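Local coordinates for protein 6-pyruvoyl tetrahydrobiopterin synthase (PDB 3LX3) that belongs to the 6-pyruvoyl tetrahydropterin synthase family and binds a zinc ion and 2-amino-1,5-dihydropteridine-4,6-dione in an assembly of six chains, at residues Cys34-Ala39 with His50-Ser55; Tyr67-Ser72 with Pro152-Arg157; Phe89-Tyr94 with Cys124-Ile129. All blocks are in the same frame, centred on the assembly; numbering follows the deposited sequence.

Contact 1 of 3, residues Cys34-Ala39 with His50-Ser55. With ZN (zinc ion), chain B.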
loop_
_atom_site.group_PDB
_atom_site.type_symbol
_atom_site.label_atom_id
_atom_site.label_comp_id
_atom_site.label_asym_id
_atom_site.label_seq_id
_atom_site.Cartn_x
_atom_site.Cartn_y
_atom_site.Cartn_z
ATOM N N CYS A 34 18.502 -8.694 -5.653
ATOM C CA CYS A 34 19.583 -9.042 -6.555
ATOM C C CYS A 34 20.314 -7.818 -7.081
ATOM O O CYS A 34 19.743 -6.716 -7.174
ATOM C CB CYS A 34 19.067 -9.833 -7.774
ATOM S SG CYS A 34 18.508 -11.492 -7.338
ATOM N N ALA A 35 21.569 -8.045 -7.473
ATOM C CA ALA A 35 22.342 -7.063 -8.187
ATOM C C ALA A 35 22.276 -7.357 -9.701
ATOM O O ALA A 35 22.127 -8.507 -10.116
ATOM C CB ALA A 35 23.797 -7.094 -7.707
ATOM N N HIS A 36 22.394 -6.310 -10.522
ATOM C CA HIS A 36 22.405 -6.478 -11.961
ATOM C C HIS A 36 22.964 -5.222 -12.617
ATOM O O HIS A 36 23.133 -4.205 -11.961
ATOM C CB HIS A 36 20.995 -6.833 -12.489
ATOM C CG HIS A 36 20.145 -5.661 -12.873
ATOM N ND1 HIS A 36 19.546 -5.581 -14.114
ATOM C CD2 HIS A 36 19.745 -4.570 -12.183
ATOM C CE1 HIS A 36 18.823 -4.472 -14.168
ATOM N NE2 HIS A 36 18.936 -3.823 -13.019
ATOM N N PHE A 37 23.134 -5.292 -13.922
ATOM C CA PHE A 37 23.190 -4.082 -14.744
ATOM C C PHE A 37 22.753 -4.456 -16.158
ATOM O O PHE A 37 23.120 -5.513 -16.701
ATOM C CB PHE A 37 24.587 -3.377 -14.700
ATOM C CG PHE A 37 25.741 -4.185 -15.245
ATOM C CD1 PHE A 37 26.084 -4.142 -16.589
ATOM C CD2 PHE A 37 26.541 -4.906 -14.376
ATOM C CE1 PHE A 37 27.190 -4.831 -17.061
ATOM C CE2 PHE A 37 27.614 -5.610 -14.840
ATOM C CZ PHE A 37 27.929 -5.579 -16.184
ATOM N N ILE A 38 22.025 -3.539 -16.781
ATOM C CA ILE A 38 21.624 -3.650 -18.195
ATOM C C ILE A 38 22.801 -3.309 -19.095
ATOM O O ILE A 38 23.501 -2.319 -18.863
ATOM C CB ILE A 38 20.492 -2.636 -18.519
ATOM C CG1 ILE A 38 19.221 -2.954 -17.727
ATOM C CG2 ILE A 38 20.230 -2.570 -20.057
ATOM C CD1 ILE A 38 18.590 -4.290 -18.003
ATOM N N ALA A 39 23.028 -4.128 -20.118
ATOM C CA ALA A 39 23.946 -3.808 -21.194
ATOM C C ALA A 39 23.336 -4.268 -22.492
ATOM O O ALA A 39 22.866 -5.390 -22.600
ATOM C CB ALA A 39 25.321 -4.519 -20.991
ATOM N N HIS A 50 18.073 -4.286 -6.885
ATOM C CA HIS A 50 16.631 -4.167 -6.689
ATOM C C HIS A 50 16.108 -5.249 -5.767
ATOM O O HIS A 50 16.643 -6.352 -5.710
ATOM C CB HIS A 50 15.927 -4.359 -8.014
ATOM C CG HIS A 50 16.316 -3.377 -9.069
ATOM N ND1 HIS A 50 16.032 -2.031 -8.973
ATOM C CD2 HIS A 50 16.985 -3.540 -10.233
ATOM C CE1 HIS A 50 16.511 -1.416 -10.037
ATOM N NE2 HIS A 50 17.090 -2.308 -10.826
ATOM N N ASN A 51 14.987 -4.944 -5.117
ATOM C CA ASN A 51 14.114 -5.930 -4.549
ATOM C C ASN A 51 13.116 -6.287 -5.627
ATOM O O ASN A 51 12.083 -5.640 -5.777
ATOM C CB ASN A 51 13.379 -5.344 -3.357
ATOM C CG ASN A 51 14.286 -4.830 -2.275
ATOM O OD1 ASN A 51 15.296 -5.452 -1.950
ATOM N ND2 ASN A 51 13.949 -3.654 -1.717
ATOM N N TYR A 52 13.427 -7.282 -6.446
ATOM C CA TYR A 52 12.491 -7.707 -7.464
ATOM C C TYR A 52 11.304 -8.395 -6.835
ATOM O O TYR A 52 11.437 -9.113 -5.842
ATOM C CB TYR A 52 13.143 -8.690 -8.418
ATOM C CG TYR A 52 14.171 -8.131 -9.400
ATOM C CD1 TYR A 52 13.791 -7.671 -10.642
ATOM C CD2 TYR A 52 15.519 -8.060 -9.080
ATOM C CE1 TYR A 52 14.725 -7.206 -11.595
ATOM C CE2 TYR A 52 16.437 -7.571 -9.992
ATOM C CZ TYR A 52 16.054 -7.129 -11.231
ATOM O OH TYR A 52 17.029 -6.653 -12.083
ATOM N N ASN A 53 10.127 -8.217 -7.419
ATOM C CA ASN A 53 8.924 -8.875 -6.942
ATOM C C ASN A 53 8.195 -9.589 -8.092
ATOM O O ASN A 53 8.200 -9.101 -9.214
ATOM C CB ASN A 53 7.997 -7.820 -6.370
ATOM C CG ASN A 53 6.832 -8.424 -5.689
ATOM O OD1 ASN A 53 5.736 -8.477 -6.259
ATOM N ND2 ASN A 53 7.066 -8.975 -4.528
ATOM N N VAL A 54 7.592 -10.747 -7.801
ATOM C CA VAL A 54 6.932 -11.594 -8.784
ATOM C C VAL A 54 5.527 -11.829 -8.325
ATOM O O VAL A 54 5.302 -12.213 -7.177
ATOM C CB VAL A 54 7.598 -13.015 -8.841
ATOM C CG1 VAL A 54 6.770 -13.973 -9.724
ATOM C CG2 VAL A 54 8.978 -12.914 -9.330
ATOM N N SER A 55 4.585 -11.672 -9.252
ATOM C CA SER A 55 3.241 -12.188 -9.042
ATOM C C SER A 55 2.875 -13.181 -10.120
ATOM O O SER A 55 3.366 -13.120 -11.231
ATOM C CB SER A 55 2.217 -11.088 -8.951
ATOM O OG SER A 55 2.087 -10.434 -10.178
HETATM ZN ZN ZN B . 18.040 -1.949 -12.663
HETATM O O HOH W 1 18.413 -1.397 -14.602
HETATM O O HOH W 2 17.060 0.001 -12.696
#

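Contact 2 of 3, residues Tyr67-Ser72 with Pro152-Arg157. With XTN (2-amino-1,5-dihydropteridine-4,6-dione), chain C.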
loop_
_atom_site.group_PDB
_atom_site.type_symbol
_atom_site.label_atom_id
_atom_site.label_comp_id
_atom_site.label_asym_id
_atom_site.label_seq_id
_atom_site.Cartn_x
_atom_site.Cartn_y
_atom_site.Cartn_z
ATOM N N TYR A 67 -11.656 -25.317 -5.802
ATOM C CA TYR A 67 -10.525 -24.541 -6.258
ATOM C C TYR A 67 -10.278 -24.689 -7.745
ATOM O O TYR A 67 -10.556 -25.761 -8.299
ATOM C CB TYR A 67 -9.233 -25.048 -5.602
ATOM C CG TYR A 67 -9.115 -24.983 -4.080
ATOM C CD1 TYR A 67 -9.910 -24.174 -3.287
ATOM C CD2 TYR A 67 -8.193 -25.807 -3.452
ATOM C CE1 TYR A 67 -9.741 -24.151 -1.913
ATOM C CE2 TYR A 67 -8.013 -25.777 -2.086
ATOM C CZ TYR A 67 -8.774 -24.948 -1.332
ATOM O OH TYR A 67 -8.568 -24.934 0.024
ATOM N N VAL A 68 -9.718 -23.651 -8.381
ATOM C CA VAL A 68 -9.076 -23.880 -9.681
ATOM C C VAL A 68 -7.862 -24.785 -9.427
ATOM O O VAL A 68 -7.736 -25.880 -10.004
ATOM C CB VAL A 68 -8.690 -22.617 -10.422
ATOM C CG1 VAL A 68 -7.983 -23.023 -11.757
ATOM C CG2 VAL A 68 -9.964 -21.790 -10.719
ATOM N N ILE A 69 -7.000 -24.313 -8.542
ATOM C CA ILE A 69 -5.777 -25.007 -8.097
ATOM C C ILE A 69 -5.473 -24.371 -6.726
ATOM O O ILE A 69 -5.750 -23.179 -6.490
ATOM C CB ILE A 69 -4.651 -24.907 -9.138
ATOM C CG1 ILE A 69 -3.383 -25.610 -8.664
ATOM C CG2 ILE A 69 -4.370 -23.462 -9.466
ATOM C CD1 ILE A 69 -2.340 -25.705 -9.781
ATOM N N ASP A 70 -4.996 -25.167 -5.786
ATOM C CA ASP A 70 -4.726 -24.716 -4.437
ATOM C C ASP A 70 -3.702 -23.571 -4.416
ATOM O O ASP A 70 -2.553 -23.723 -4.855
ATOM C CB ASP A 70 -4.194 -25.921 -3.638
ATOM C CG ASP A 70 -4.070 -25.652 -2.155
ATOM O OD1 ASP A 70 -4.118 -24.512 -1.689
ATOM O OD2 ASP A 70 -3.916 -26.661 -1.433
ATOM N N PHE A 71 -4.098 -22.417 -3.875
ATOM C CA PHE A 71 -3.170 -21.294 -3.684
ATOM C C PHE A 71 -1.868 -21.718 -3.002
ATOM O O PHE A 71 -0.794 -21.155 -3.287
ATOM C CB PHE A 71 -3.772 -20.180 -2.809
ATOM C CG PHE A 71 -4.822 -19.294 -3.473
ATOM C CD1 PHE A 71 -4.573 -18.566 -4.631
ATOM C CD2 PHE A 71 -6.036 -19.099 -2.836
ATOM C CE1 PHE A 71 -5.563 -17.717 -5.163
ATOM C CE2 PHE A 71 -7.004 -18.240 -3.386
ATOM C CZ PHE A 71 -6.742 -17.575 -4.537
ATOM N N SER A 72 -1.930 -22.660 -2.050
ATOM C CA SER A 72 -0.706 -23.011 -1.293
ATOM C C SER A 72 0.388 -23.617 -2.190
ATOM O O SER A 72 1.572 -23.394 -1.972
ATOM C CB SER A 72 -1.044 -23.986 -0.168
ATOM O OG SER A 72 -2.005 -23.421 0.714
ATOM N N PRO A 152 1.820 -31.068 -16.823
ATOM C CA PRO A 152 0.708 -32.019 -16.748
ATOM C C PRO A 152 -0.197 -31.831 -15.544
ATOM O O PRO A 152 -1.400 -31.995 -15.659
ATOM C CB PRO A 152 1.406 -33.395 -16.681
ATOM C CG PRO A 152 2.674 -33.193 -17.360
ATOM C CD PRO A 152 3.091 -31.740 -17.155
ATOM N N PHE A 153 0.377 -31.474 -14.398
ATOM C CA PHE A 153 -0.440 -31.193 -13.221
ATOM C C PHE A 153 -1.340 -29.993 -13.463
ATOM O O PHE A 153 -2.533 -30.031 -13.119
ATOM C CB PHE A 153 0.407 -30.964 -11.967
ATOM C CG PHE A 153 -0.409 -30.604 -10.746
ATOM C CD1 PHE A 153 -1.351 -31.486 -10.235
ATOM C CD2 PHE A 153 -0.247 -29.377 -10.127
ATOM C CE1 PHE A 153 -2.107 -31.157 -9.117
ATOM C CE2 PHE A 153 -0.995 -29.035 -9.034
ATOM C CZ PHE A 153 -1.935 -29.921 -8.528
ATOM N N LEU A 154 -0.794 -28.932 -14.067
ATOM C CA LEU A 154 -1.622 -27.761 -14.386
ATOM C C LEU A 154 -2.802 -28.182 -15.277
ATOM O O LEU A 154 -3.947 -27.746 -15.068
ATOM C CB LEU A 154 -0.792 -26.648 -15.043
ATOM C CG LEU A 154 0.164 -25.897 -14.103
ATOM C CD1 LEU A 154 1.294 -25.196 -14.848
ATOM C CD2 LEU A 154 -0.603 -24.877 -13.319
ATOM N N LYS A 155 -2.538 -29.017 -16.250
ATOM C CA LYS A 155 -3.611 -29.456 -17.121
ATOM C C LYS A 155 -4.656 -30.343 -16.423
ATOM O O LYS A 155 -5.854 -30.251 -16.738
ATOM C CB LYS A 155 -3.046 -30.068 -18.396
ATOM C CG LYS A 155 -2.298 -28.999 -19.220
ATOM C CD LYS A 155 -1.976 -29.398 -20.648
ATOM C CE LYS A 155 -3.217 -29.447 -21.536
ATOM N NZ LYS A 155 -3.911 -28.151 -21.754
ATOM N N THR A 156 -4.240 -31.161 -15.453
ATOM C CA THR A 156 -5.213 -31.927 -14.650
ATOM C C THR A 156 -6.187 -31.012 -13.910
ATOM O O THR A 156 -7.328 -31.390 -13.616
ATOM C CB THR A 156 -4.559 -32.921 -13.609
ATOM O OG1 THR A 156 -3.956 -32.225 -12.498
ATOM C CG2 THR A 156 -3.581 -33.861 -14.269
ATOM N N ARG A 157 -5.712 -29.822 -13.548
ATOM C CA ARG A 157 -6.538 -28.831 -12.832
ATOM C C ARG A 157 -7.356 -27.910 -13.747
ATOM O O ARG A 157 -8.095 -27.073 -13.287
ATOM C CB ARG A 157 -5.656 -27.972 -11.918
ATOM C CG ARG A 157 -4.967 -28.767 -10.797
ATOM C CD ARG A 157 -5.952 -29.453 -9.838
ATOM N NE ARG A 157 -6.927 -28.535 -9.279
ATOM C CZ ARG A 157 -7.754 -28.845 -8.267
ATOM N NH1 ARG A 157 -7.690 -30.038 -7.660
ATOM N NH2 ARG A 157 -8.619 -27.969 -7.840
HETATM N N1 XTN C . -6.842 -22.260 -2.819
HETATM C C2 XTN C . -7.779 -21.709 -3.618
HETATM N N2 XTN C . -7.698 -21.828 -4.956
HETATM N N3 XTN C . -8.900 -21.044 -3.059
HETATM C C4 XTN C . -9.033 -20.869 -1.735
HETATM O O4 XTN C . -10.026 -20.236 -1.304
HETATM N N5 XTN C . -8.079 -21.298 0.426
HETATM C C6 XTN C . -7.108 -21.868 1.201
HETATM O O6 XTN C . -7.171 -21.762 2.428
HETATM C C7 XTN C . -6.042 -22.594 0.588
HETATM N N8 XTN C . -6.015 -22.683 -0.744
HETATM C C4A XTN C . -8.025 -21.414 -0.934
HETATM C C8A XTN C . -6.955 -22.106 -1.497
#

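Contact 3 of 3, residues Phe89-Tyr94 with Cys124-Ile129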
loop_
_atom_site.group_PDB
_atom_site.type_symbol
_atom_site.label_atom_id
_atom_site.label_comp_id
_atom_site.label_asym_id
_atom_site.label_seq_id
_atom_site.Cartn_x
_atom_site.Cartn_y
_atom_site.Cartn_z
ATOM N N PHE A 89 24.038 -11.745 -7.809
ATOM C CA PHE A 89 24.142 -11.003 -9.039
ATOM C C PHE A 89 23.516 -11.810 -10.182
ATOM O O PHE A 89 23.897 -12.982 -10.371
ATOM C CB PHE A 89 25.603 -10.640 -9.374
ATOM C CG PHE A 89 25.777 -9.972 -10.704
ATOM C CD1 PHE A 89 25.583 -8.628 -10.855
ATOM C CD2 PHE A 89 26.189 -10.698 -11.830
ATOM C CE1 PHE A 89 25.748 -8.027 -12.041
ATOM C CE2 PHE A 89 26.363 -10.097 -13.035
ATOM C CZ PHE A 89 26.136 -8.769 -13.167
ATOM N N ILE A 90 22.610 -11.205 -10.948
ATOM C CA ILE A 90 21.990 -11.864 -12.085
ATOM C C ILE A 90 22.877 -11.744 -13.301
ATOM O O ILE A 90 23.099 -10.644 -13.817
ATOM C CB ILE A 90 20.605 -11.282 -12.374
ATOM C CG1 ILE A 90 19.678 -11.551 -11.174
ATOM C CG2 ILE A 90 20.043 -11.886 -13.657
ATOM C CD1 ILE A 90 18.365 -10.766 -11.280
ATOM N N LEU A 91 23.395 -12.878 -13.771
ATOM C CA LEU A 91 24.377 -12.904 -14.860
ATOM C C LEU A 91 23.685 -13.412 -16.126
ATOM O O LEU A 91 23.339 -14.588 -16.203
ATOM C CB LEU A 91 25.575 -13.785 -14.497
ATOM C CG LEU A 91 26.744 -13.840 -15.463
ATOM C CD1 LEU A 91 27.283 -12.520 -15.767
ATOM C CD2 LEU A 91 27.834 -14.768 -14.835
ATOM N N PRO A 92 23.489 -12.518 -17.111
ATOM C CA PRO A 92 22.848 -12.942 -18.347
ATOM C C PRO A 92 23.816 -13.623 -19.242
ATOM O O PRO A 92 24.566 -12.939 -19.969
ATOM C CB PRO A 92 22.352 -11.603 -18.936
ATOM C CG PRO A 92 23.222 -10.613 -18.440
ATOM C CD PRO A 92 23.766 -11.073 -17.113
ATOM N N MET A 93 23.716 -14.939 -19.283
ATOM C CA MET A 93 24.741 -15.783 -19.897
ATOM C C MET A 93 24.733 -15.734 -21.452
ATOM O O MET A 93 25.755 -16.108 -22.084
ATOM C CB MET A 93 24.676 -17.184 -19.255
ATOM C CG MET A 93 23.498 -17.976 -19.696
ATOM S SD MET A 93 22.868 -19.417 -18.696
ATOM C CE MET A 93 23.802 -20.760 -19.455
ATOM N N TYR A 94 23.682 -15.200 -22.081
ATOM C CA TYR A 94 23.628 -15.070 -23.520
ATOM C C TYR A 94 23.806 -13.648 -24.087
ATOM O O TYR A 94 23.485 -13.382 -25.222
ATOM C CB TYR A 94 22.353 -15.674 -24.009
ATOM C CG TYR A 94 22.153 -17.137 -23.735
ATOM C CD1 TYR A 94 23.217 -18.015 -23.661
ATOM C CD2 TYR A 94 20.892 -17.659 -23.565
ATOM C CE1 TYR A 94 22.997 -19.391 -23.500
ATOM C CE2 TYR A 94 20.694 -19.007 -23.392
ATOM C CZ TYR A 94 21.733 -19.871 -23.337
ATOM O OH TYR A 94 21.588 -21.227 -23.181
ATOM N N CYS A 124 26.865 -15.361 -8.111
ATOM C CA CYS A 124 26.136 -15.119 -9.341
ATOM C C CYS A 124 25.142 -16.249 -9.626
ATOM O O CYS A 124 25.411 -17.422 -9.274
ATOM C CB CYS A 124 27.082 -15.046 -10.527
ATOM S SG CYS A 124 28.361 -13.761 -10.406
ATOM N N VAL A 125 24.040 -15.866 -10.272
ATOM C CA VAL A 125 23.130 -16.841 -10.832
ATOM C C VAL A 125 23.167 -16.655 -12.333
ATOM O O VAL A 125 22.859 -15.560 -12.838
ATOM C CB VAL A 125 21.742 -16.777 -10.192
ATOM C CG1 VAL A 125 21.831 -17.308 -8.745
ATOM C CG2 VAL A 125 21.126 -15.369 -10.226
ATOM N N GLN A 126 23.590 -17.720 -13.017
ATOM C CA GLN A 126 23.703 -17.700 -14.460
ATOM C C GLN A 126 22.341 -18.062 -15.038
ATOM O O GLN A 126 21.850 -19.204 -14.890
ATOM C CB GLN A 126 24.757 -18.681 -14.990
ATOM C CG GLN A 126 26.165 -18.165 -14.897
ATOM C CD GLN A 126 27.066 -18.929 -15.815
ATOM O OE1 GLN A 126 27.275 -20.125 -15.611
ATOM N NE2 GLN A 126 27.574 -18.263 -16.851
ATOM N N ILE A 127 21.732 -17.090 -15.699
ATOM C CA ILE A 127 20.377 -17.202 -16.225
ATOM C C ILE A 127 20.410 -17.140 -17.757
ATOM O O ILE A 127 21.130 -16.303 -18.316
ATOM C CB ILE A 127 19.519 -15.985 -15.682
ATOM C CG1 ILE A 127 19.608 -15.860 -14.145
ATOM C CG2 ILE A 127 18.084 -16.098 -16.204
ATOM C CD1 ILE A 127 19.121 -17.145 -13.480
ATOM N N PRO A 128 19.673 -18.035 -18.458
ATOM C CA PRO A 128 19.726 -18.129 -19.929
ATOM C C PRO A 128 18.919 -17.028 -20.626
ATOM O O PRO A 128 17.921 -17.269 -21.332
ATOM C CB PRO A 128 19.191 -19.532 -20.194
ATOM C CG PRO A 128 18.257 -19.791 -19.057
ATOM C CD PRO A 128 18.949 -19.174 -17.865
ATOM N N ILE A 129 19.415 -15.810 -20.416
ATOM C CA ILE A 129 18.849 -14.605 -20.982
ATOM C C ILE A 129 19.960 -13.763 -21.608
ATOM O O ILE A 129 21.129 -13.911 -21.277
ATOM C CB ILE A 129 18.066 -13.804 -19.929
ATOM C CG1 ILE A 129 18.952 -13.329 -18.810
ATOM C CG2 ILE A 129 16.875 -14.669 -19.424
ATOM C CD1 ILE A 129 18.217 -12.513 -17.671
#

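Contact 1 of 3, residues Cys34-Ala39 with His50-Ser55
This is a zinc-site contact between two antiparallel neighbours of the main sheet, with His-36 and His-50 meeting at the metal. Each histidine binds zinc through NE2, at 2.1 Å for both His-36 and His-50. His-48 and two waters also bind the zinc. The shared metal brings His-36 NE2 and His-50 NE2 to 3.2 Å without a hydrogen bond between them. The two rings meet rim to rim, their planes at 53°.

Tyr-52 covers one face of His-36. Its edge points at that face, and the OH sits 3.2 Å above the plane of the His-36 ring, over its centre. The far nitrogens are also held. His-36 ND1 bonds to Ser-132, and His-50 ND1 to Asn-51 of a neighbouring subunit. Each imidazole is thus fixed at both nitrogens.

The strands join at the pair Cys-34 and His-50. Cys-34 N reaches His-50 O at 3.0 Å, and His-50 N reaches Cys-34 O at 3.0 Å. Beyond this pair the strands diverge; the axes of 34-36 and 50-55 lie at 109°. Strand 161-167 packs on Tyr-52, and strand 89-92 covers Cys-34 and Ala-35.

Contact 2 of 3, residues Tyr67-Ser72 with Pro152-Arg157
Arg-157 reaches from the end of helix 151-156 to two successive carbonyls, those of Tyr-67 and Val-68. The bond from Arg-157 NE to Val-68 O is 2.9 Å long, with an N-H...O angle of 157°. Val-68 O lies in the guanidinium plane. Arg-157 NH2 adds weak bonds to Val-68 O and, at 3.0 Å, to Tyr-67 O. Bends at chi2 and chi3 fold the arginine chain round to bring its edge to these carbonyls.

Apolar contacts lie beside this polar grip. Ile-69 CD1 touches Phe-153 CE2 at 3.7 Å and Leu-154 CD2 at 4.0 Å. The Ile-69 chain extends to them with CG1 anti to the backbone N (chi1 179°). Arg-157 CG lies over the rim of one face of the Phe-153 ring.

A second shell positions these groups. Asp-65 forms a salt bridge with Arg-157 NH2 and also accepts from Tyr-67 N. Phe-153 O takes both Arg-157 N and Thr-156 OG1, which ties down the helix end.

The other side of 67-72 lines a ligand pocket. 2-Amino-1,5-dihydropteridine-4,6-dione lies over one face of Tyr-67, and its N2 donates to Ile-69 O at 2.8 Å. Asp-70 N-caps helix 71-85, with OD1 accepting from Ser-72 N at 2.9 Å. Thr-134 and Glu-135 of a neighbouring subunit also bond to the ligand, so the pocket lies at a subunit interface. Arg-157 thus bonds the backbone of Tyr-67, whose ring faces the ligand, and of Val-68, just before Ile-69.

The contact joins the loop leading into helix 71-85 to the end of helix 151-156. Val-68 packs on strands 20-40 and 48-61, Ile-69 on Leu-58 and Leu-74, and Phe-153 on Ile-73.

Contact 3 of 3, residues Phe89-Tyr94 with Cys124-Ile129
Phe-89 to Pro-92 pair with Cys-124 to Ile-127 as a two-stranded parallel sheet, tight along the strands and looser where both chains leave them. Four backbone bonds hold the strand part. Phe-89 O accepts from Val-125 N at 2.9 Å, and Leu-91 N donates to Val-125 O at 2.9 Å. Leu-91 O takes Ile-127 N in a nearly straight bond (176°), and Met-93 N goes to Ile-127 O.

One face carries Ile-90, Val-125, Pro-92 and Ile-127. Here Ile-90 CG2 meets Ile-127 CG1 at 4.0 Å, and Ile-90 CG1 lies near Val-125 CG2. The other face carries Phe-89, Cys-124, Leu-91 and Gln-126. Cys-124 SG approaches Phe-89 CD2 at 4.0 Å, obliquely to the ring.

The outer end is built differently. Pro-128 centres an inverse gamma turn, in which Ile-129 N donates to Ile-127 O at 2.8 Å. Met-93 N and Ile-129 N reach that oxygen from opposite faces of its plane. The turn swings Ile-129 O round to accept from Tyr-94 N at 3.0 Å. Ile-129 remains buried, with CG1 against Pro-92 CB.

Towards solvent, contacts are apolar and partial. Tyr-94 CE2 rests on Pro-128 CB at 3.6 Å. Met-93 CG stands between the backbone N and the carbonyl carbon (chi1 73°), which lays SD beside Pro-128. Gln-126 runs alongside Leu-91 in the same direction. Met-93, Tyr-94 and Gln-126 also touch a crystal neighbour, which may influence their conformations.

Strand 106-111 packs on Phe-89, Leu-91 and Gln-126. Helix 134-149 covers Ile-127, Pro-128 and Ile-129, and Ile-90 lies against Cys-34 of strand 20-40.

Contacts 1 and 3 are neighbours, with centres 12 Å apart. They touch through Ala-35 O and Ile-90 N, a probable hydrogen bond of 2.9 Å, and through Cys-34 CB and Ile-90 CD1. The small parallel sheet thus adjoins the zinc-binding end of the main antiparallel sheet. Contact 2 lies across the centre of the chain, its own centre 29 Å from contact 1 and 30 Å from contact 3. Contact 1 closes first along the chain. Contact 2 then opens, and both segments of contact 3 come before its second. Strand 48-61 leads towards contact 2, and helix 71-85 leads back towards contact 3. Each pocket is shared between subunits: the zinc end of one chain meets the Tyr-67 wall of another.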